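Local coordinates for protein NEQ011 (Nanoarchaeum equitans Kin4-M, PDB 6GQ8) that binds iron and, as a superoxide reductase, probably reduces superoxide anion, a reactive oxygen species, at residues S40-E51 / G89-H100. Sequence-based numbering, arbitrary orientation.
Sequences SHHIQWVDLYFE and GKLIAISYCTLH. With FE (Fe (III) ion), chain E.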
ATOM      1  N   SER A  40      -4.971  -1.721 -18.855  1.00 42.66           N
ATOM      2  CA  SER A  40      -4.573  -0.346 -19.125  1.00 46.22           C
ATOM      3  C   SER A  40      -5.618   0.678 -18.695  1.00 45.58           C
ATOM      4  O   SER A  40      -5.463   1.866 -18.999  1.00 45.96           O
ATOM      5  CB  SER A  40      -4.242  -0.168 -20.607  1.00 44.86           C
ATOM      6  OG  SER A  40      -3.145  -0.984 -20.975  1.00 44.87           O
ATOM      7  N   HIS A  41      -6.676   0.253 -18.002  1.00 43.17           N
ATOM      8  CA  HIS A  41      -7.709   1.186 -17.553  1.00 43.35           C
ATOM      9  C   HIS A  41      -8.500   0.513 -16.439  1.00 42.51           C
ATOM     10  O   HIS A  41      -9.311  -0.376 -16.714  1.00 43.67           O
ATOM     11  CB  HIS A  41      -8.622   1.591 -18.706  1.00 46.16           C
ATOM     12  CG  HIS A  41      -9.592   2.674 -18.351  1.00 47.27           C
ATOM     13  ND1 HIS A  41     -10.702   2.964 -19.115  1.00 50.09           N
ATOM     14  CD2 HIS A  41      -9.612   3.547 -17.315  1.00 46.98           C
ATOM     15  CE1 HIS A  41     -11.368   3.962 -18.562  1.00 50.83           C
ATOM     16  NE2 HIS A  41     -10.726   4.336 -17.469  1.00 48.51           N
ATOM     17  N   HIS A  42      -8.277   0.943 -15.197  1.00 40.74           N
ATOM     18  CA  HIS A  42      -8.963   0.332 -14.066  1.00 39.98           C
ATOM     19  C   HIS A  42      -8.875   1.248 -12.854  1.00 38.72           C
ATOM     20  O   HIS A  42      -8.038   2.151 -12.790  1.00 38.03           O
ATOM     21  CB  HIS A  42      -8.378  -1.045 -13.729  1.00 38.73           C
ATOM     22  CG  HIS A  42      -6.904  -1.029 -13.455  1.00 36.98           C
ATOM     23  ND1 HIS A  42      -5.970  -1.468 -14.368  1.00 37.28           N
ATOM     24  CD2 HIS A  42      -6.204  -0.624 -12.368  1.00 35.20           C
ATOM     25  CE1 HIS A  42      -4.760  -1.338 -13.855  1.00 35.83           C
ATOM     26  NE2 HIS A  42      -4.874  -0.829 -12.641  1.00 34.53           N
ATOM     27  N   ILE A  43      -9.759   0.995 -11.894  1.00 38.68           N
ATOM     28  CA  ILE A  43      -9.695   1.660 -10.599  1.00 37.52           C
ATOM     29  C   ILE A  43      -8.694   0.890  -9.749  1.00 37.65           C
ATOM     30  O   ILE A  43      -8.893  -0.293  -9.458  1.00 34.96           O
ATOM     31  CB  ILE A  43     -11.073   1.708  -9.923  1.00 38.75           C
ATOM     32  CG1 ILE A  43     -12.118   2.337 -10.853  1.00 41.50           C
ATOM     33  CG2 ILE A  43     -10.987   2.477  -8.608  1.00 37.84           C
ATOM     34  CD1 ILE A  43     -11.833   3.770 -11.238  1.00 42.27           C
ATOM     35  N   GLN A  44      -7.611   1.557  -9.361  1.00 34.00           N
ATOM     36  CA  GLN A  44      -6.494   0.868  -8.727  1.00 36.73           C
ATOM     37  C   GLN A  44      -6.614   0.815  -7.210  1.00 31.15           C
ATOM     38  O   GLN A  44      -6.306  -0.217  -6.606  1.00 30.27           O
ATOM     39  CB  GLN A  44      -5.176   1.539  -9.123  1.00 37.39           C
ATOM     40  CG  GLN A  44      -3.947   0.674  -8.905  1.00 41.49           C
ATOM     41  CD  GLN A  44      -2.697   1.286  -9.515  1.00 46.95           C
ATOM     42  OE1 GLN A  44      -2.085   2.183  -8.933  1.00 47.75           O
ATOM     43  NE2 GLN A  44      -2.321   0.812 -10.701  1.00 45.52           N
ATOM     44  N   TRP A  45      -7.051   1.899  -6.573  1.00 27.19           N
ATOM     45  CA  TRP A  45      -7.076   1.931  -5.117  1.00 26.33           C
ATOM     46  C   TRP A  45      -8.042   3.002  -4.632  1.00 25.07           C
ATOM     47  O   TRP A  45      -8.475   3.872  -5.390  1.00 25.61           O
ATOM     48  CB  TRP A  45      -5.674   2.171  -4.542  1.00 21.85           C
ATOM     49  CG  TRP A  45      -4.966   3.384  -5.082  1.00 19.68           C
ATOM     50  CD1 TRP A  45      -4.030   3.411  -6.083  1.00 22.95           C
ATOM     51  CD2 TRP A  45      -5.121   4.739  -4.645  1.00 20.57           C
ATOM     52  NE1 TRP A  45      -3.598   4.698  -6.292  1.00 23.50           N
ATOM     53  CE2 TRP A  45      -4.247   5.531  -5.418  1.00 22.41           C
ATOM     54  CE3 TRP A  45      -5.904   5.359  -3.663  1.00 24.90           C
ATOM     55  CZ2 TRP A  45      -4.146   6.912  -5.250  1.00 26.84           C
ATOM     56  CZ3 TRP A  45      -5.802   6.728  -3.497  1.00 23.43           C
ATOM     57  CH2 TRP A  45      -4.929   7.489  -4.288  1.00 26.80           C
ATOM     58  N   VAL A  46      -8.368   2.921  -3.343  1.00 27.67           N
ATOM     59  CA  VAL A  46      -9.163   3.933  -2.658  1.00 27.83           C
ATOM     60  C   VAL A  46      -8.550   4.182  -1.285  1.00 23.22           C
ATOM     61  O   VAL A  46      -8.221   3.235  -0.564  1.00 20.68           O
ATOM     62  CB  VAL A  46     -10.644   3.519  -2.532  1.00 35.19           C
ATOM     63  CG1 VAL A  46     -10.765   2.110  -1.979  1.00 36.83           C
ATOM     64  CG2 VAL A  46     -11.399   4.504  -1.654  1.00 39.03           C
ATOM     65  N   ASP A  47      -8.366   5.452  -0.938  1.00 22.98           N
ATOM     66  CA  ASP A  47      -7.967   5.854   0.404  1.00 26.10           C
ATOM     67  C   ASP A  47      -9.181   6.410   1.136  1.00 27.80           C
ATOM     68  O   ASP A  47      -9.970   7.164   0.559  1.00 31.52           O
ATOM     69  CB  ASP A  47      -6.861   6.911   0.365  1.00 27.45           C
ATOM     70  CG  ASP A  47      -5.476   6.309   0.249  1.00 30.19           C
ATOM     71  OD1 ASP A  47      -5.266   5.192   0.759  1.00 31.43           O
ATOM     72  OD2 ASP A  47      -4.591   6.964  -0.346  1.00 33.40           O
ATOM     73  N   LEU A  48      -9.335   6.028   2.403  1.00 29.05           N
ATOM     74  CA  LEU A  48     -10.445   6.490   3.230  1.00 27.31           C
ATOM     75  C   LEU A  48      -9.893   7.265   4.417  1.00 29.40           C
ATOM     76  O   LEU A  48      -9.079   6.737   5.182  1.00 29.80           O
ATOM     77  CB  LEU A  48     -11.300   5.318   3.712  1.00 29.31           C
ATOM     78  CG  LEU A  48     -12.454   5.673   4.654  1.00 35.46           C
ATOM     79  CD1 LEU A  48     -13.536   6.462   3.928  1.00 35.62           C
ATOM     80  CD2 LEU A  48     -13.033   4.425   5.292  1.00 38.07           C
ATOM     81  N   TYR A  49     -10.342   8.507   4.574  1.00 26.25           N
ATOM     82  CA  TYR A  49      -9.952   9.347   5.695  1.00 30.07           C
ATOM     83  C   TYR A  49     -11.179   9.732   6.510  1.00 32.28           C
ATOM     84  O   TYR A  49     -12.304   9.759   6.000  1.00 35.95           O
ATOM     85  CB  TYR A  49      -9.246  10.623   5.225  1.00 30.47           C
ATOM     86  CG  TYR A  49      -8.013  10.394   4.377  1.00 31.25           C
ATOM     87  CD1 TYR A  49      -6.744  10.380   4.947  1.00 29.17           C
ATOM     88  CD2 TYR A  49      -8.115  10.214   3.006  1.00 31.02           C
ATOM     89  CE1 TYR A  49      -5.612  10.181   4.173  1.00 29.32           C
ATOM     90  CE2 TYR A  49      -6.990  10.016   2.222  1.00 27.87           C
ATOM     91  CZ  TYR A  49      -5.743  10.001   2.813  1.00 29.76           C
ATOM     92  OH  TYR A  49      -4.627   9.800   2.039  1.00 35.59           O
ATOM     93  N   PHE A  50     -10.951  10.033   7.786  1.00 36.01           N
ATOM     94  CA  PHE A  50     -11.953  10.660   8.637  1.00 34.74           C
ATOM     95  C   PHE A  50     -11.365  11.962   9.156  1.00 40.81           C
ATOM     96  O   PHE A  50     -10.294  11.960   9.771  1.00 36.08           O
ATOM     97  CB  PHE A  50     -12.368   9.753   9.796  1.00 35.85           C
ATOM     98  CG  PHE A  50     -13.302  10.415  10.775  1.00 42.14           C
ATOM     99  CD1 PHE A  50     -14.508  10.948  10.349  1.00 41.76           C
ATOM    100  CD2 PHE A  50     -12.978  10.499  12.119  1.00 41.59           C
ATOM    101  CE1 PHE A  50     -15.373  11.558  11.243  1.00 48.29           C
ATOM    102  CE2 PHE A  50     -13.840  11.106  13.021  1.00 49.75           C
ATOM    103  CZ  PHE A  50     -15.039  11.636  12.582  1.00 49.87           C
ATOM    104  N   GLU A  51     -12.050  13.070   8.884  1.00 38.80           N
ATOM    105  CA  GLU A  51     -11.625  14.385   9.353  1.00 46.57           C
ATOM    106  C   GLU A  51     -12.599  14.858  10.422  1.00 49.40           C
ATOM    107  O   GLU A  51     -13.638  15.453  10.102  1.00 49.60           O
ATOM    108  CB  GLU A  51     -11.552  15.389   8.200  1.00 47.20           C
ATOM    109  CG  GLU A  51     -10.976  16.734   8.608  1.00 52.34           C
ATOM    110  CD  GLU A  51     -10.914  17.724   7.461  1.00 57.62           C
ATOM    111  OE1 GLU A  51     -10.759  17.288   6.300  1.00 57.47           O
ATOM    112  OE2 GLU A  51     -11.015  18.941   7.724  1.00 63.95           O
ATOM    113  N   GLY A  89     -17.890  14.524  12.183  1.00 64.40           N
ATOM    114  CA  GLY A  89     -16.979  14.931  11.132  1.00 61.88           C
ATOM    115  C   GLY A  89     -17.468  14.401   9.799  1.00 59.99           C
ATOM    116  O   GLY A  89     -18.645  14.075   9.646  1.00 63.59           O
ATOM    117  N   LYS A  90     -16.550  14.310   8.845  1.00 56.72           N
ATOM    118  CA  LYS A  90     -16.884  13.798   7.525  1.00 54.77           C
ATOM    119  C   LYS A  90     -15.864  12.758   7.089  1.00 47.92           C
ATOM    120  O   LYS A  90     -14.665  12.894   7.354  1.00 45.09           O
ATOM    121  CB  LYS A  90     -16.958  14.925   6.485  1.00 59.25           C
ATOM    122  CG  LYS A  90     -15.677  15.722   6.316  1.00 61.95           C
ATOM    123  CD  LYS A  90     -15.892  16.877   5.352  1.00 69.17           C
ATOM    124  CE  LYS A  90     -14.623  17.686   5.153  1.00 72.53           C
ATOM    125  NZ  LYS A  90     -14.837  18.806   4.192  1.00 77.04           N
ATOM    126  N   LEU A  91     -16.351  11.720   6.419  1.00 43.72           N
ATOM    127  CA  LEU A  91     -15.488  10.739   5.782  1.00 44.89           C
ATOM    128  C   LEU A  91     -15.086  11.234   4.401  1.00 45.20           C
ATOM    129  O   LEU A  91     -15.869  11.874   3.695  1.00 47.66           O
ATOM    130  CB  LEU A  91     -16.193   9.386   5.673  1.00 44.59           C
ATOM    131  CG  LEU A  91     -16.432   8.658   6.996  1.00 43.02           C
ATOM    132  CD1 LEU A  91     -17.207   7.375   6.769  1.00 43.95           C
ATOM    133  CD2 LEU A  91     -15.102   8.357   7.663  1.00 40.17           C
ATOM    134  N   ILE A  92     -13.854  10.923   4.011  1.00 40.85           N
ATOM    135  CA  ILE A  92     -13.311  11.362   2.733  1.00 39.87           C
ATOM    136  C   ILE A  92     -12.750  10.144   2.018  1.00 36.24           C
ATOM    137  O   ILE A  92     -11.874   9.454   2.552  1.00 36.86           O
ATOM    138  CB  ILE A  92     -12.230  12.442   2.904  1.00 39.89           C
ATOM    139  CG1 ILE A  92     -12.791  13.644   3.671  1.00 41.42           C
ATOM    140  CG2 ILE A  92     -11.690  12.878   1.549  1.00 42.81           C
ATOM    141  CD1 ILE A  92     -11.747  14.670   4.063  1.00 43.24           C
ATOM    142  N   ALA A  93     -13.264   9.869   0.824  1.00 38.63           N
ATOM    143  CA  ALA A  93     -12.783   8.776  -0.005  1.00 33.24           C
ATOM    144  C   ALA A  93     -12.076   9.356  -1.217  1.00 32.87           C
ATOM    145  O   ALA A  93     -12.605  10.258  -1.876  1.00 33.42           O
ATOM    146  CB  ALA A  93     -13.929   7.861  -0.442  1.00 37.49           C
ATOM    147  N   ILE A  94     -10.889   8.837  -1.506  1.00 32.24           N
ATOM    148  CA  ILE A  94     -10.098   9.241  -2.661  1.00 34.08           C
ATOM    149  C   ILE A  94      -9.797   7.986  -3.459  1.00 32.41           C
ATOM    150  O   ILE A  94      -9.227   7.029  -2.924  1.00 33.68           O
ATOM    151  CB  ILE A  94      -8.799   9.950  -2.246  1.00 34.05           C
ATOM    152  CG1 ILE A  94      -9.112  11.236  -1.474  1.00 39.67           C
ATOM    153  CG2 ILE A  94      -7.932  10.241  -3.466  1.00 36.36           C
ATOM    154  CD1 ILE A  94      -7.881  12.038  -1.103  1.00 42.53           C
ATOM    155  N   SER A  95     -10.181   7.986  -4.731  1.00 33.22           N
ATOM    156  CA  SER A  95      -9.974   6.845  -5.606  1.00 31.71           C
ATOM    157  C   SER A  95      -9.141   7.269  -6.807  1.00 32.79           C
ATOM    158  O   SER A  95      -9.140   8.440  -7.199  1.00 35.22           O
ATOM    159  CB  SER A  95     -11.307   6.255  -6.074  1.00 29.03           C
ATOM    160  OG  SER A  95     -12.040   7.212  -6.816  1.00 37.44           O
ATOM    161  N   TYR A  96      -8.439   6.304  -7.396  1.00 30.09           N
ATOM    162  CA  TYR A  96      -7.518   6.571  -8.493  1.00 31.43           C
ATOM    163  C   TYR A  96      -7.851   5.683  -9.678  1.00 32.09           C
ATOM    164  O   TYR A  96      -7.961   4.461  -9.533  1.00 28.87           O
ATOM    165  CB  TYR A  96      -6.064   6.341  -8.070  1.00 27.52           C
ATOM    166  CG  TYR A  96      -5.073   6.441  -9.213  1.00 27.05           C
ATOM    167  CD1 TYR A  96      -4.772   7.666  -9.789  1.00 32.99           C
ATOM    168  CD2 TYR A  96      -4.429   5.313  -9.700  1.00 26.51           C
ATOM    169  CE1 TYR A  96      -3.860   7.766 -10.828  1.00 29.11           C
ATOM    170  CE2 TYR A  96      -3.519   5.403 -10.740  1.00 27.13           C
ATOM    171  CZ  TYR A  96      -3.239   6.633 -11.300  1.00 28.38           C
ATOM    172  OH  TYR A  96      -2.334   6.729 -12.336  1.00 29.33           O
ATOM    173  N   CYS A  97      -8.018   6.303 -10.842  1.00 32.90           N
ATOM    174  CA  CYS A  97      -8.161   5.602 -12.107  1.00 31.91           C
ATOM    175  C   CYS A  97      -6.885   5.786 -12.917  1.00 33.05           C
ATOM    176  O   CYS A  97      -6.317   6.882 -12.950  1.00 31.60           O
ATOM    177  CB  CYS A  97      -9.367   6.120 -12.895  1.00 33.42           C
ATOM    178  SG  CYS A  97      -9.445   5.537 -14.601  1.00 36.54           S
ATOM    179  N   THR A  98      -6.425   4.704 -13.547  1.00 30.32           N
ATOM    180  CA  THR A  98      -5.140   4.732 -14.239  1.00 30.48           C
ATOM    181  C   THR A  98      -5.131   5.652 -15.453  1.00 38.88           C
ATOM    182  O   THR A  98      -4.050   5.934 -15.982  1.00 37.11           O
ATOM    183  CB  THR A  98      -4.735   3.320 -14.662  1.00 34.16           C
ATOM    184  OG1 THR A  98      -5.765   2.748 -15.476  1.00 31.89           O
ATOM    185  CG2 THR A  98      -4.510   2.444 -13.438  1.00 36.45           C
ATOM    186  N   LEU A  99      -6.290   6.122 -15.912  1.00 34.37           N
ATOM    187  CA  LEU A  99      -6.352   7.047 -17.032  1.00 37.07           C
ATOM    188  C   LEU A  99      -6.939   8.404 -16.684  1.00 38.44           C
ATOM    189  O   LEU A  99      -6.560   9.398 -17.308  1.00 40.57           O
ATOM    190  CB  LEU A  99      -7.176   6.445 -18.184  1.00 39.36           C
ATOM    191  CG  LEU A  99      -6.583   5.254 -18.934  1.00 39.36           C
ATOM    192  CD1 LEU A  99      -7.454   4.893 -20.129  1.00 49.49           C
ATOM    193  CD2 LEU A  99      -5.163   5.550 -19.382  1.00 44.64           C
ATOM    194  N   HIS A 100      -7.842   8.483 -15.704  1.00 37.69           N
ATOM    195  CA  HIS A 100      -8.591   9.710 -15.451  1.00 39.84           C
ATOM    196  C   HIS A 100      -8.309  10.305 -14.074  1.00 40.87           C
ATOM    197  O   HIS A 100      -9.125  11.076 -13.557  1.00 39.42           O
ATOM    198  CB  HIS A 100     -10.084   9.457 -15.650  1.00 43.73           C
ATOM    199  CG  HIS A 100     -10.414   8.907 -17.002  1.00 46.84           C
ATOM    200  ND1 HIS A 100     -10.766   7.590 -17.207  1.00 46.30           N
ATOM    201  CD2 HIS A 100     -10.404   9.488 -18.226  1.00 50.87           C
ATOM    202  CE1 HIS A 100     -10.981   7.390 -18.495  1.00 49.44           C
ATOM    203  NE2 HIS A 100     -10.767   8.525 -19.136  1.00 51.86           N
TER
HETATM  204 FE    FE E 201     -11.490   5.893 -15.947  1.00 41.20          FE
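H41 and C97 meet at a ferric ion in the immunoglobulin-like superoxide reductase fold, where the loop leading into one strand meets that leaving its antiparallel neighbour 89-97. H41 NE2 binds the iron at 2.3 Å, the sulfur C97 SG at 2.5 Å and H100 ND1 at 2.2 Å; H10 and H35 complete the four-histidine, one-cysteine centre characteristic of the family. The sulfur lies at the edge of the H41 imidazole, in its plane, while methyl CD1 of L99 presses on one ring face, 3.8 Å from the centroid, a CH-pi contact that a branched aliphatic chain suits. H41 and H100 rings are turned 65° apart. T98 uses both branches: OG1 accepts the backbone N-H of H42, and CG2 rests over a face of the H42 ring, whose ND1 is hydrogen-bonded to backbone O of E38. Further along, W45 has CG wedged between its N and carbonyl carbon (chi1 54°), which lays the indole over Y96 CB, the rings nearly parallel but slid apart. W45 NE1 is hydrogen-bonded to H59 ND1, and Y96 OH to H59 N, of a second subunit. On the sulfur's far side from the iron, L99 N donates to C97 SG over 3.5 Å at 168°.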